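Local coordinates for halogenase (Chondromyces crocatus, PDB 3E1T), which probably chlorinates the aromatic portion of a chondrochloren precursor as an FAD-dependent halogenase, at residues P17-H31 with T320-L334. Residues are numbered along the deposited sequence; the frame is centred on the assembly and turned at random.
Sequences PGGSTLASFVAMRGH and TYSALLVARAINTCL. With FAD (flavin-adenine dinucleotide), chain C.
Asn331 reaches across to helix 17-27 and binds the main-chain carbonyl of Phe25: its ND2 donates to Phe25 O at 2.9 Å, nearly straight at 165°, the acceptor lying close to the amide plane but the donor sitting above the carbonyl plane of Phe25. The same ND2 also bonds Leu500 O, which helps to fix the rotation of the amide. OD1, on the other arm of the amide, packs against Val26 CA and Arg29 CB. The single N-H of His31 ND1 is shared, mainly with Val26 O and weakly with Asn331 OD1 (3.3 Å), while Leu334 CD1 lies over one face of the imidazole, 3.6 Å from its centroid, in a CH-pi contact. Were His31 an alanine, Val26 O and Asn331 OD1 would probably each lose a donor and the methyl of Leu334 its aromatic partner. Helix 17-27 is the first helix of the Rossmann-type FAD-binding fold, its start bonding the cofactor through Gly18 N to FAD O1P at 2.8 Å; residues 320-333 of helix 315-333 run beside it at 29°, the axes coming within 8.1 Å. Small residues permit this closeness, with Ala323 CB 3.3 Å from Gly18 O. Leu22 enters as a knob among Ala323, Val326, Ala327 and Ile330, its CG anti to the backbone N (chi1 166°), which brings CD1 against the backbone of Ala327. Phe25 CB meets Ala327 CB at 3.5 Å, and the ring of Phe25 rests through CE2 on Leu324 CD1 at 3.7 Å.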
loop_
_atom_site.group_PDB
_atom_site.type_symbol
_atom_site.label_atom_id
_atom_site.label_comp_id
_atom_site.label_asym_id
_atom_site.label_seq_id
_atom_site.Cartn_x
_atom_site.Cartn_y
_atom_site.Cartn_z
ATOM N N PRO A 17 -7.336 7.367 1.405
ATOM C CA PRO A 17 -7.734 7.022 0.027
ATOM C C PRO A 17 -8.667 5.828 -0.105
ATOM O O PRO A 17 -9.519 5.834 -0.974
ATOM C CB PRO A 17 -6.395 6.739 -0.676
ATOM C CG PRO A 17 -5.381 7.502 0.142
ATOM C CD PRO A 17 -5.870 7.383 1.567
ATOM N N GLY A 18 -8.501 4.806 0.728
ATOM C CA GLY A 18 -9.437 3.682 0.744
ATOM C C GLY A 18 -10.864 4.113 1.065
ATOM O O GLY A 18 -11.782 3.859 0.291
ATOM N N GLY A 19 -11.035 4.767 2.211
ATOM C CA GLY A 19 -12.352 5.184 2.686
ATOM C C GLY A 19 -13.069 6.218 1.830
ATOM O O GLY A 19 -14.230 6.033 1.469
ATOM N N SER A 20 -12.379 7.306 1.498
ATOM C CA SER A 20 -12.973 8.343 0.648
ATOM C C SER A 20 -13.355 7.807 -0.732
ATOM O O SER A 20 -14.408 8.175 -1.279
ATOM C CB SER A 20 -12.033 9.533 0.523
ATOM O OG SER A 20 -10.829 9.140 -0.099
ATOM N N THR A 21 -12.523 6.915 -1.281
ATOM C CA THR A 21 -12.766 6.333 -2.607
ATOM C C THR A 21 -14.027 5.463 -2.641
ATOM O O THR A 21 -14.858 5.582 -3.560
ATOM C CB THR A 21 -11.528 5.537 -3.131
ATOM O OG1 THR A 21 -10.413 6.426 -3.297
ATOM C CG2 THR A 21 -11.817 4.883 -4.460
ATOM N N LEU A 22 -14.150 4.573 -1.659
ATOM C CA LEU A 22 -15.348 3.745 -1.497
ATOM C C LEU A 22 -16.607 4.594 -1.248
ATOM O O LEU A 22 -17.618 4.394 -1.895
ATOM C CB LEU A 22 -15.165 2.754 -0.348
ATOM C CG LEU A 22 -16.413 2.046 0.189
ATOM C CD1 LEU A 22 -17.165 1.264 -0.882
ATOM C CD2 LEU A 22 -16.034 1.127 1.305
ATOM N N ALA A 23 -16.530 5.520 -0.302
ATOM C CA ALA A 23 -17.662 6.408 -0.010
ATOM C C ALA A 23 -18.140 7.116 -1.282
ATOM O O ALA A 23 -19.317 7.040 -1.626
ATOM C CB ALA A 23 -17.284 7.407 1.071
ATOM N N SER A 24 -17.220 7.767 -1.998
ATOM C CA SER A 24 -17.556 8.449 -3.253
ATOM C C SER A 24 -18.277 7.554 -4.252
ATOM O O SER A 24 -19.292 7.954 -4.809
ATOM C CB SER A 24 -16.313 9.051 -3.909
ATOM O OG SER A 24 -15.691 9.971 -3.042
ATOM N N PHE A 25 -17.760 6.345 -4.471
ATOM C CA PHE A 25 -18.289 5.430 -5.499
ATOM C C PHE A 25 -19.701 4.901 -5.220
ATOM O O PHE A 25 -20.431 4.539 -6.147
ATOM C CB PHE A 25 -17.351 4.222 -5.693
ATOM C CG PHE A 25 -16.148 4.493 -6.564
ATOM C CD1 PHE A 25 -16.190 5.443 -7.579
ATOM C CD2 PHE A 25 -14.982 3.765 -6.382
ATOM C CE1 PHE A 25 -15.075 5.675 -8.390
ATOM C CE2 PHE A 25 -13.865 3.991 -7.184
ATOM C CZ PHE A 25 -13.912 4.946 -8.193
ATOM N N VAL A 26 -20.064 4.786 -3.950
ATOM C CA VAL A 26 -21.398 4.317 -3.606
ATOM C C VAL A 26 -22.387 5.496 -3.651
ATOM O O VAL A 26 -23.494 5.354 -4.161
ATOM C CB VAL A 26 -21.439 3.574 -2.237
ATOM C CG1 VAL A 26 -22.882 3.202 -1.859
ATOM C CG2 VAL A 26 -20.564 2.314 -2.269
ATOM N N ALA A 27 -21.970 6.651 -3.133
ATOM C CA ALA A 27 -22.784 7.868 -3.177
ATOM C C ALA A 27 -23.076 8.308 -4.611
ATOM O O ALA A 27 -24.181 8.776 -4.906
ATOM C CB ALA A 27 -22.117 8.981 -2.404
ATOM N N MET A 28 -22.087 8.149 -5.493
ATOM C CA MET A 28 -22.235 8.400 -6.929
ATOM C C MET A 28 -23.361 7.587 -7.576
ATOM O O MET A 28 -23.853 7.945 -8.647
ATOM C CB MET A 28 -20.919 8.117 -7.669
ATOM C CG MET A 28 -19.876 9.215 -7.561
ATOM S SD MET A 28 -18.281 8.808 -8.322
ATOM C CE MET A 28 -18.806 8.213 -9.933
ATOM N N ARG A 29 -23.757 6.498 -6.923
ATOM C CA ARG A 29 -24.826 5.632 -7.408
ATOM C C ARG A 29 -26.157 6.037 -6.751
ATOM O O ARG A 29 -27.213 5.469 -7.046
ATOM C CB ARG A 29 -24.473 4.173 -7.100
ATOM C CG ARG A 29 -24.918 3.096 -8.120
ATOM C CD ARG A 29 -25.061 3.572 -9.572
ATOM N NE ARG A 29 -24.462 2.671 -10.571
ATOM C CZ ARG A 29 -24.793 1.394 -10.783
ATOM N NH1 ARG A 29 -25.717 0.782 -10.047
ATOM N NH2 ARG A 29 -24.173 0.709 -11.738
ATOM N N GLY A 30 -26.093 7.034 -5.870
ATOM C CA GLY A 30 -27.281 7.594 -5.239
ATOM C C GLY A 30 -27.708 6.866 -3.981
ATOM O O GLY A 30 -28.891 6.581 -3.799
ATOM N N HIS A 31 -26.743 6.567 -3.111
ATOM C CA HIS A 31 -27.020 5.882 -1.858
ATOM C C HIS A 31 -26.622 6.756 -0.683
ATOM O O HIS A 31 -25.845 7.700 -0.848
ATOM C CB HIS A 31 -26.286 4.541 -1.804
ATOM C CG HIS A 31 -26.697 3.580 -2.877
ATOM N ND1 HIS A 31 -25.829 3.151 -3.859
ATOM C CD2 HIS A 31 -27.875 2.958 -3.120
ATOM C CE1 HIS A 31 -26.454 2.304 -4.659
ATOM N NE2 HIS A 31 -27.697 2.168 -4.232
ATOM N N THR A 320 -7.224 1.684 -3.022
ATOM C CA THR A 320 -8.203 2.272 -3.937
ATOM C C THR A 320 -8.833 1.217 -4.832
ATOM O O THR A 320 -9.999 1.337 -5.205
ATOM C CB THR A 320 -7.605 3.428 -4.801
ATOM O OG1 THR A 320 -6.496 2.949 -5.585
ATOM C CG2 THR A 320 -7.150 4.587 -3.919
ATOM N N TYR A 321 -8.074 0.179 -5.178
ATOM C CA TYR A 321 -8.630 -0.929 -5.951
ATOM C C TYR A 321 -9.610 -1.728 -5.104
ATOM O O TYR A 321 -10.672 -2.093 -5.592
ATOM C CB TYR A 321 -7.531 -1.846 -6.469
ATOM C CG TYR A 321 -7.985 -3.045 -7.258
ATOM C CD1 TYR A 321 -8.834 -2.911 -8.362
ATOM C CD2 TYR A 321 -7.525 -4.320 -6.935
ATOM C CE1 TYR A 321 -9.219 -4.021 -9.104
ATOM C CE2 TYR A 321 -7.915 -5.425 -7.665
ATOM C CZ TYR A 321 -8.750 -5.266 -8.748
ATOM O OH TYR A 321 -9.115 -6.372 -9.475
ATOM N N SER A 322 -9.246 -2.013 -3.855
ATOM C CA SER A 322 -10.167 -2.724 -2.945
ATOM C C SER A 322 -11.424 -1.893 -2.639
ATOM O O SER A 322 -12.505 -2.454 -2.498
ATOM C CB SER A 322 -9.479 -3.196 -1.660
ATOM O OG SER A 322 -8.990 -2.141 -0.840
ATOM N N ALA A 323 -11.269 -0.573 -2.553
ATOM C CA ALA A 323 -12.410 0.367 -2.437
ATOM C C ALA A 323 -13.396 0.244 -3.599
ATOM O O ALA A 323 -14.586 0.063 -3.374
ATOM C CB ALA A 323 -11.926 1.793 -2.299
ATOM N N LEU A 324 -12.900 0.308 -4.835
ATOM C CA LEU A 324 -13.707 0.022 -6.033
ATOM C C LEU A 324 -14.423 -1.324 -6.021
ATOM O O LEU A 324 -15.575 -1.425 -6.452
ATOM C CB LEU A 324 -12.841 0.102 -7.290
ATOM C CG LEU A 324 -13.449 -0.188 -8.668
ATOM C CD1 LEU A 324 -14.428 0.911 -9.105
ATOM C CD2 LEU A 324 -12.326 -0.339 -9.686
ATOM N N LEU A 325 -13.719 -2.368 -5.590
ATOM C CA LEU A 325 -14.271 -3.713 -5.537
ATOM C C LEU A 325 -15.380 -3.814 -4.493
ATOM O O LEU A 325 -16.383 -4.505 -4.696
ATOM C CB LEU A 325 -13.167 -4.727 -5.207
ATOM C CG LEU A 325 -12.063 -4.945 -6.245
ATOM C CD1 LEU A 325 -11.000 -5.862 -5.661
ATOM C CD2 LEU A 325 -12.645 -5.525 -7.511
ATOM N N VAL A 326 -15.181 -3.154 -3.363
ATOM C CA VAL A 326 -16.197 -3.173 -2.312
ATOM C C VAL A 326 -17.374 -2.309 -2.765
ATOM O O VAL A 326 -18.524 -2.715 -2.623
ATOM C CB VAL A 326 -15.638 -2.733 -0.944
ATOM C CG1 VAL A 326 -16.768 -2.420 0.040
ATOM C CG2 VAL A 326 -14.787 -3.822 -0.374
ATOM N N ALA A 327 -17.070 -1.158 -3.361
ATOM C CA ALA A 327 -18.105 -0.256 -3.904
ATOM C C ALA A 327 -19.012 -0.981 -4.876
ATOM O O ALA A 327 -20.223 -0.801 -4.821
ATOM C CB ALA A 327 -17.480 0.949 -4.568
ATOM N N ARG A 328 -18.429 -1.807 -5.752
ATOM C CA ARG A 328 -19.192 -2.616 -6.705
ATOM C C ARG A 328 -20.057 -3.670 -6.049
ATOM O O ARG A 328 -21.171 -3.945 -6.520
ATOM C CB ARG A 328 -18.279 -3.299 -7.721
ATOM C CG ARG A 328 -17.739 -2.362 -8.762
ATOM C CD ARG A 328 -16.848 -3.081 -9.734
ATOM N NE ARG A 328 -16.260 -2.112 -10.654
ATOM C CZ ARG A 328 -15.189 -2.332 -11.403
ATOM N NH1 ARG A 328 -14.560 -3.502 -11.352
ATOM N NH2 ARG A 328 -14.746 -1.372 -12.194
ATOM N N ALA A 329 -19.551 -4.282 -4.983
ATOM C CA ALA A 329 -20.352 -5.255 -4.244
ATOM C C ALA A 329 -21.551 -4.544 -3.619
ATOM O O ALA A 329 -22.691 -5.004 -3.764
ATOM C CB ALA A 329 -19.520 -5.976 -3.184
ATOM N N ILE A 330 -21.286 -3.407 -2.974
ATOM C CA ILE A 330 -22.314 -2.616 -2.304
ATOM C C ILE A 330 -23.346 -2.014 -3.280
ATOM O O ILE A 330 -24.545 -2.088 -3.018
ATOM C CB ILE A 330 -21.698 -1.511 -1.425
ATOM C CG1 ILE A 330 -20.938 -2.136 -0.250
ATOM C CG2 ILE A 330 -22.781 -0.556 -0.906
ATOM C CD1 ILE A 330 -20.128 -1.150 0.556
ATOM N N ASN A 331 -22.878 -1.437 -4.389
ATOM C CA ASN A 331 -23.766 -0.859 -5.413
ATOM C C ASN A 331 -24.618 -1.909 -6.120
ATOM O O ASN A 331 -25.733 -1.613 -6.556
ATOM C CB ASN A 331 -22.977 -0.047 -6.450
ATOM C CG ASN A 331 -22.464 1.269 -5.903
ATOM O OD1 ASN A 331 -22.980 1.794 -4.903
ATOM N ND2 ASN A 331 -21.445 1.827 -6.564
ATOM N N THR A 332 -24.102 -3.133 -6.217
ATOM C CA THR A 332 -24.817 -4.233 -6.866
ATOM C C THR A 332 -25.850 -4.893 -5.941
ATOM O O THR A 332 -26.900 -5.344 -6.394
ATOM C CB THR A 332 -23.839 -5.292 -7.419
ATOM O OG1 THR A 332 -22.903 -4.662 -8.304
ATOM C CG2 THR A 332 -24.576 -6.373 -8.185
ATOM N N CYS A 333 -25.546 -4.940 -4.649
ATOM C CA CYS A 333 -26.453 -5.510 -3.652
ATOM C C CYS A 333 -27.568 -4.535 -3.260
ATOM O O CYS A 333 -28.704 -4.946 -3.025
ATOM C CB CYS A 333 -25.671 -5.960 -2.416
ATOM S SG CYS A 333 -24.629 -7.408 -2.726
ATOM N N LEU A 334 -27.240 -3.248 -3.195
ATOM C CA LEU A 334 -28.230 -2.216 -2.902
ATOM C C LEU A 334 -29.205 -2.005 -4.062
ATOM O O LEU A 334 -30.196 -1.279 -3.925
ATOM C CB LEU A 334 -27.554 -0.899 -2.537
ATOM C CG LEU A 334 -26.826 -0.820 -1.197
ATOM C CD1 LEU A 334 -26.171 0.536 -1.072
ATOM C CD2 LEU A 334 -27.761 -1.082 -0.022
HETATM P PA FAD C . -4.894 5.242 5.770
HETATM O O1A FAD C . -4.230 6.095 4.722
HETATM O O2A FAD C . -4.022 4.852 6.913
HETATM O O5B FAD C . -6.149 6.081 6.343
HETATM C C5B FAD C . -7.027 5.531 7.312
HETATM C C4B FAD C . -7.790 6.662 8.008
HETATM O O4B FAD C . -8.590 6.160 9.060
HETATM C C3B FAD C . -6.830 7.667 8.636
HETATM O O3B FAD C . -7.154 8.945 8.134
HETATM C C2B FAD C . -7.104 7.603 10.124
HETATM O O2B FAD C . -7.085 8.889 10.676
HETATM C C1B FAD C . -8.498 7.005 10.179
HETATM N N9A FAD C . -8.805 6.217 11.386
HETATM C C8A FAD C . -7.993 5.372 12.100
HETATM N N7A FAD C . -8.722 4.853 13.115
HETATM C C5A FAD C . -9.985 5.341 13.052
HETATM C C6A FAD C . -11.134 5.158 13.837
HETATM N N6A FAD C . -11.099 4.462 14.980
HETATM N N1A FAD C . -12.288 5.820 13.489
HETATM C C2A FAD C . -12.323 6.674 12.418
HETATM N N3A FAD C . -11.184 6.855 11.663
HETATM C C4A FAD C . -10.042 6.198 11.968
HETATM N N1 FAD C . 1.862 3.497 -0.489
HETATM C C2 FAD C . 1.987 4.056 -1.731
HETATM O O2 FAD C . 1.026 3.992 -2.493
HETATM N N3 FAD C . 3.181 4.654 -2.093
HETATM C C4 FAD C . 4.250 4.706 -1.204
HETATM O O4 FAD C . 5.308 5.258 -1.515
HETATM C C4X FAD C . 4.125 4.125 0.051
HETATM N N5 FAD C . 5.163 4.156 0.963
HETATM C C5X FAD C . 5.006 3.579 2.208
HETATM C C6 FAD C . 6.053 3.595 3.136
HETATM C C7 FAD C . 5.884 3.003 4.397
HETATM C C7M FAD C . 7.081 2.834 5.290
HETATM C C8 FAD C . 4.670 2.390 4.733
HETATM C C8M FAD C . 4.514 1.568 5.992
HETATM C C9 FAD C . 3.630 2.389 3.809
HETATM C C9A FAD C . 3.789 2.975 2.548
HETATM N N10 FAD C . 2.736 2.963 1.653
HETATM C C10 FAD C . 2.903 3.526 0.405
HETATM C "C1'" FAD C . 1.379 2.411 2.056
HETATM C "C2'" FAD C . 0.330 3.485 2.364
HETATM O "O2'" FAD C . 0.757 4.192 3.511
HETATM C "C3'" FAD C . -1.040 2.851 2.651
HETATM O "O3'" FAD C . -1.239 1.703 1.854
HETATM C "C4'" FAD C . -2.241 3.757 2.377
HETATM O "O4'" FAD C . -2.167 4.897 3.204
HETATM C "C5'" FAD C . -3.529 2.992 2.681
HETATM O "O5'" FAD C . -4.604 3.889 2.752
HETATM P P FAD C . -5.893 3.576 3.657
HETATM O O1P FAD C . -7.055 4.404 3.149
HETATM O O2P FAD C . -6.237 2.121 3.601
HETATM O O3P FAD C . -5.449 3.887 5.149
#